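Local coordinates for phosphatidylglycerol lysyltransferase C-terminal domain-containing protein (Bacteroides thetaiotaomicron, PDB 2HQY), which is of unknown function but binds coenzyme A and is probably an acyltransferase related to the phosphatidylglycerol lysyltransferase C-terminal domain, at residues S22-C27 with M66-G71; Y120-Y125 with L288-A293. All blocks are in the same frame, centred on the assembly; numbering follows the deposited sequence.

Contact 1: residues S22-C27 with M66-G71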
# COMPACT_ATOMS: atom_id res chain seq x y z
N SER A 22 24.88 -4.04 9.73
CA SER A 22 25.39 -2.93 8.92
C SER A 22 25.74 -1.74 9.80
O SER A 22 25.35 -1.69 10.97
CB SER A 22 24.36 -2.51 7.87
OG SER A 22 23.33 -1.71 8.45
N ASP A 23 26.46 -0.78 9.24
CA ASP A 23 26.70 0.45 10.00
C ASP A 23 25.76 1.59 9.57
O ASP A 23 26.01 2.75 9.84
CB ASP A 23 28.20 0.81 10.00
CG ASP A 23 28.98 0.00 11.08
OD1 ASP A 23 28.50 -0.18 12.24
OD2 ASP A 23 30.09 -0.47 10.74
N ARG A 24 24.65 1.21 8.95
CA ARG A 24 23.65 2.18 8.51
C ARG A 24 22.70 2.54 9.65
O ARG A 24 22.10 1.67 10.25
CB ARG A 24 22.87 1.59 7.33
CG ARG A 24 23.82 1.09 6.24
CD ARG A 24 24.22 2.21 5.31
NE ARG A 24 23.10 2.47 4.42
CZ ARG A 24 22.93 1.89 3.23
NH1 ARG A 24 21.84 2.18 2.54
NH2 ARG A 24 23.84 1.04 2.74
N ARG A 25 22.55 3.84 9.93
CA ARG A 25 21.73 4.28 11.05
C ARG A 25 20.45 5.00 10.62
O ARG A 25 19.67 5.45 11.47
CB ARG A 25 22.57 5.15 11.98
CG ARG A 25 23.78 4.42 12.52
CD ARG A 25 24.49 5.24 13.56
NE ARG A 25 25.05 6.48 13.02
CZ ARG A 25 25.60 7.44 13.76
NH1 ARG A 25 25.64 7.34 15.09
NH2 ARG A 25 26.10 8.53 13.19
N ASN A 26 20.21 5.12 9.32
CA ASN A 26 19.06 5.93 8.92
C ASN A 26 17.72 5.22 9.13
O ASN A 26 17.60 3.98 8.94
CB ASN A 26 19.23 6.52 7.54
CG ASN A 26 19.19 5.50 6.49
OD1 ASN A 26 20.07 4.65 6.41
ND2 ASN A 26 18.20 5.61 5.60
N CYS A 27 16.73 6.00 9.55
CA CYS A 27 15.46 5.45 10.03
C CYS A 27 14.73 4.75 8.92
O CYS A 27 13.87 3.90 9.19
CB CYS A 27 14.57 6.55 10.64
SG CYS A 27 13.98 7.79 9.47
N MET A 66 20.60 3.11 -1.29
CA MET A 66 21.98 2.66 -1.34
C MET A 66 21.99 1.18 -0.90
O MET A 66 21.42 0.86 0.15
CB MET A 66 22.86 3.54 -0.42
CG MET A 66 24.37 3.20 -0.41
SD MET A 66 25.33 3.55 -1.94
CE MET A 66 27.01 3.14 -1.38
N PRO A 67 22.57 0.28 -1.72
CA PRO A 67 22.64 -1.14 -1.36
C PRO A 67 23.25 -1.39 0.01
O PRO A 67 24.24 -0.74 0.38
CB PRO A 67 23.53 -1.73 -2.45
CG PRO A 67 23.25 -0.82 -3.66
CD PRO A 67 23.18 0.53 -3.04
N VAL A 68 22.65 -2.31 0.75
CA VAL A 68 23.12 -2.67 2.07
C VAL A 68 23.86 -4.00 1.97
O VAL A 68 23.31 -5.01 1.53
CB VAL A 68 21.95 -2.80 3.08
CG1 VAL A 68 22.46 -3.17 4.47
CG2 VAL A 68 21.16 -1.49 3.16
N GLY A 69 25.11 -4.00 2.41
CA GLY A 69 25.91 -5.24 2.45
C GLY A 69 27.33 -5.00 2.02
O GLY A 69 27.79 -3.86 1.93
N ASN A 70 28.03 -6.10 1.77
CA ASN A 70 29.43 -6.02 1.38
C ASN A 70 29.59 -6.83 0.12
O ASN A 70 29.04 -7.92 -0.02
CB ASN A 70 30.31 -6.54 2.51
CG ASN A 70 30.19 -5.69 3.77
OD1 ASN A 70 30.87 -4.67 3.92
ND2 ASN A 70 29.30 -6.09 4.67
N GLY A 71 30.31 -6.29 -0.84
CA GLY A 71 30.56 -7.07 -2.02
C GLY A 71 30.99 -6.15 -3.10
O GLY A 71 31.59 -5.10 -2.84

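Contact 2: residues Y120-Y125 with L288-A293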
# COMPACT_ATOMS: atom_id res chain seq x y z
N TYR A 120 15.07 16.28 5.39
CA TYR A 120 15.10 14.82 5.51
C TYR A 120 16.23 14.22 6.33
O TYR A 120 16.34 12.99 6.41
CB TYR A 120 15.04 14.19 4.11
CG TYR A 120 13.82 14.68 3.38
CD1 TYR A 120 12.55 14.37 3.83
CD2 TYR A 120 13.94 15.49 2.26
CE1 TYR A 120 11.42 14.84 3.18
CE2 TYR A 120 12.83 15.96 1.60
CZ TYR A 120 11.58 15.63 2.07
OH TYR A 120 10.47 16.11 1.39
N ALA A 121 17.04 15.06 6.95
CA ALA A 121 18.11 14.59 7.82
C ALA A 121 17.50 13.95 9.07
O ALA A 121 16.46 14.40 9.53
CB ALA A 121 19.03 15.75 8.22
N ASP A 122 18.15 12.91 9.60
CA ASP A 122 17.71 12.25 10.84
C ASP A 122 18.44 12.86 12.03
O ASP A 122 19.64 13.15 11.97
CB ASP A 122 18.04 10.76 10.85
CG ASP A 122 17.13 9.93 9.97
OD1 ASP A 122 16.07 10.40 9.51
OD2 ASP A 122 17.51 8.76 9.77
N TYR A 123 17.70 13.01 13.11
CA TYR A 123 18.26 13.44 14.38
C TYR A 123 18.67 12.20 15.18
O TYR A 123 17.83 11.33 15.48
CB TYR A 123 17.20 14.22 15.16
CG TYR A 123 17.00 15.62 14.64
CD1 TYR A 123 17.57 16.71 15.31
CD2 TYR A 123 16.26 15.85 13.47
CE1 TYR A 123 17.41 18.00 14.84
CE2 TYR A 123 16.08 17.13 12.98
CZ TYR A 123 16.66 18.21 13.68
OH TYR A 123 16.51 19.48 13.19
N ILE A 124 19.95 12.13 15.53
CA ILE A 124 20.53 11.01 16.28
C ILE A 124 21.05 11.50 17.66
O ILE A 124 21.74 12.52 17.75
CB ILE A 124 21.62 10.28 15.44
CG1 ILE A 124 20.95 9.72 14.16
CG2 ILE A 124 22.35 9.19 16.28
CD1 ILE A 124 21.68 8.59 13.47
N TYR A 125 20.64 10.80 18.70
CA TYR A 125 20.93 11.15 20.09
C TYR A 125 21.60 9.97 20.79
O TYR A 125 21.47 8.83 20.34
CB TYR A 125 19.61 11.43 20.81
CG TYR A 125 18.76 12.50 20.16
CD1 TYR A 125 18.88 13.85 20.53
CD2 TYR A 125 17.82 12.16 19.19
CE1 TYR A 125 18.08 14.83 19.94
CE2 TYR A 125 17.03 13.11 18.59
CZ TYR A 125 17.15 14.42 18.96
OH TYR A 125 16.32 15.30 18.35
N LEU A 288 22.06 13.44 10.70
CA LEU A 288 22.47 12.51 9.66
C LEU A 288 21.88 12.96 8.33
O LEU A 288 20.72 12.74 8.06
CB LEU A 288 22.00 11.09 10.03
CG LEU A 288 22.44 9.94 9.12
CD1 LEU A 288 23.96 9.66 9.19
CD2 LEU A 288 21.63 8.68 9.45
N GLU A 289 22.68 13.63 7.51
CA GLU A 289 22.21 14.09 6.20
C GLU A 289 22.00 12.93 5.24
O GLU A 289 22.67 11.90 5.35
CB GLU A 289 23.22 15.09 5.60
CG GLU A 289 23.66 16.11 6.60
CD GLU A 289 24.95 16.79 6.21
OE1 GLU A 289 25.90 16.11 5.71
OE2 GLU A 289 25.02 18.02 6.40
N LYS A 290 21.06 13.09 4.32
CA LYS A 290 20.76 12.03 3.37
C LYS A 290 20.81 12.61 1.98
O LYS A 290 20.11 13.59 1.68
CB LYS A 290 19.39 11.45 3.62
CG LYS A 290 19.22 10.90 5.02
CD LYS A 290 17.82 10.33 5.21
CE LYS A 290 17.63 9.95 6.65
NZ LYS A 290 16.20 9.56 6.90
N TYR A 291 21.68 12.04 1.15
CA TYR A 291 21.82 12.53 -0.21
C TYR A 291 20.98 11.76 -1.20
O TYR A 291 20.70 10.58 -1.01
CB TYR A 291 23.29 12.55 -0.67
CG TYR A 291 24.11 13.55 0.09
CD1 TYR A 291 24.37 14.81 -0.45
CD2 TYR A 291 24.60 13.25 1.36
CE1 TYR A 291 25.11 15.74 0.26
CE2 TYR A 291 25.32 14.17 2.07
CZ TYR A 291 25.57 15.41 1.53
OH TYR A 291 26.31 16.30 2.25
N MET A 292 20.57 12.45 -2.25
CA MET A 292 20.09 11.75 -3.42
C MET A 292 21.23 11.77 -4.43
O MET A 292 21.83 12.82 -4.69
CB MET A 292 18.81 12.38 -3.97
CG MET A 292 18.32 11.73 -5.30
SD MET A 292 16.64 12.17 -5.79
CE MET A 292 16.94 13.67 -6.68
N ALA A 293 21.55 10.60 -4.97
CA ALA A 293 22.60 10.43 -5.96
C ALA A 293 21.92 10.01 -7.26
O ALA A 293 21.34 8.91 -7.34
CB ALA A 293 23.60 9.37 -5.51

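Contact 1: residues S22-C27 with M66-G71
Arg24 reaches from the loop between helices 12-19 and 31-36 to the end of strand 61-69, where its guanidinium bridges two successive backbone carbonyls. The loop forms an ST turn here, in what is probably an acetyltransferase-like domain: Ser22 OG accepts from the backbone N of Arg24. Met66 O takes the first guanidinium bond, from Arg24 NH1 at 2.8 Å. That bond is nearly straight, 174° at the hydrogen. Met66 CB lies 3.4 Å from Arg24 NH1, and the Met66 side chain crosses that of Arg24 at about a right angle. The Met66 side chain also packs on Met100 and Leu104 of helix 98-107. Pro67 O takes the second bond, from Arg24 NH2 at 3.0 Å, and this one is more bent. Both oxygens lie in the guanidinium plane, at its edge. The guanidinium nitrogens, in turn, stand above the planes of the two carbonyls. Two bonds to neighbouring carbonyls fix how the group is turned. The Arg24 chain gets there by folding at chi2 (-85°) and chi3 (-77°). Pro67 packs its ring on helix 73-87. Val68 CG2 sits over the outer part of one guanidinium face. The other methyl, Val68 CG1, touches Ser22 CB. Ser22 OG also bonds to Thr19 O, and in the ST turn Arg24 N lies 3.2 Å from Ser22 OG.

Contact 2: residues Y120-Y125 with L288-A293
Lys290 NZ is held by two carboxylates, Asp122 across the contact and Glu268 outside it. Lys290 NZ lies 2.7 Å from Asp122 OD1. It comes to this oxygen from above the carboxylate plane, about 45° out of it. The lysine chain is extended beyond CG and runs past the backbone of Tyr120. Lys290 CD lies 3.3 Å from Tyr120 O. Asp122 CG sits anti to its own carbonyl carbon (chi1 -75°), which places the carboxylate where the ammonium passes. The other oxygen, Asp122 OD2, is bonded to Asn265 ND2 and to the backbone N of Cys27.

Next to the salt bridge, the strands 122-126 and 286-295 meet as antiparallel neighbours. Asp122 and Leu288 form a hydrogen-bonded pair. Leu288 N gives to Asp122 O at 2.7 Å. The return bond runs from Asp122 N to Leu288 O at 3.0 Å. Leu288 O also receives a CA-H contact from Ala121, and Ala121 CB lies 3.5 Å from Leu288 O. The side chains of Asp122 and Leu288 lie on the same face of the sheet, with Asp122 CB 4.1 Å from Leu288 CB. Further along, Leu288 CD2 meets Ile124 CD1 at 4.0 Å.

Replacing Asp122 with an alanine would probably leave Lys290 with Glu268 as its main counter-charge, and Asn265 ND2 and Cys27 N without the acceptor they share. Asp122 is buried, and its carboxylate has partners at both oxygens. The ammonium and the two N-H donors would probably favour the ionised form of Asp122, with Lys290 shared between two acids.

How the contacts relate
Along the chain, residues 22-27 and 66-71 of contact 1 come before 120-125 and 288-293 of contact 2. The contact centres are about 14 Å apart, and all four segments belong to the same lysyltransferase-like domain. They also touch: residues 26-27 meet the strand pair of contact 2, and Asn26 packs its CB on Leu288 CD2. Loop 22-27 thus links strand 61-69, through contact 1, with strands 122-126 and 286-295. Strand 92-96 pairs with both 61-69 and 286-295, so a second path runs through the strands. Neither contact lines the coenzyme A pocket, although the Tyr120 side chain is about 9 Å from the bound cofactor.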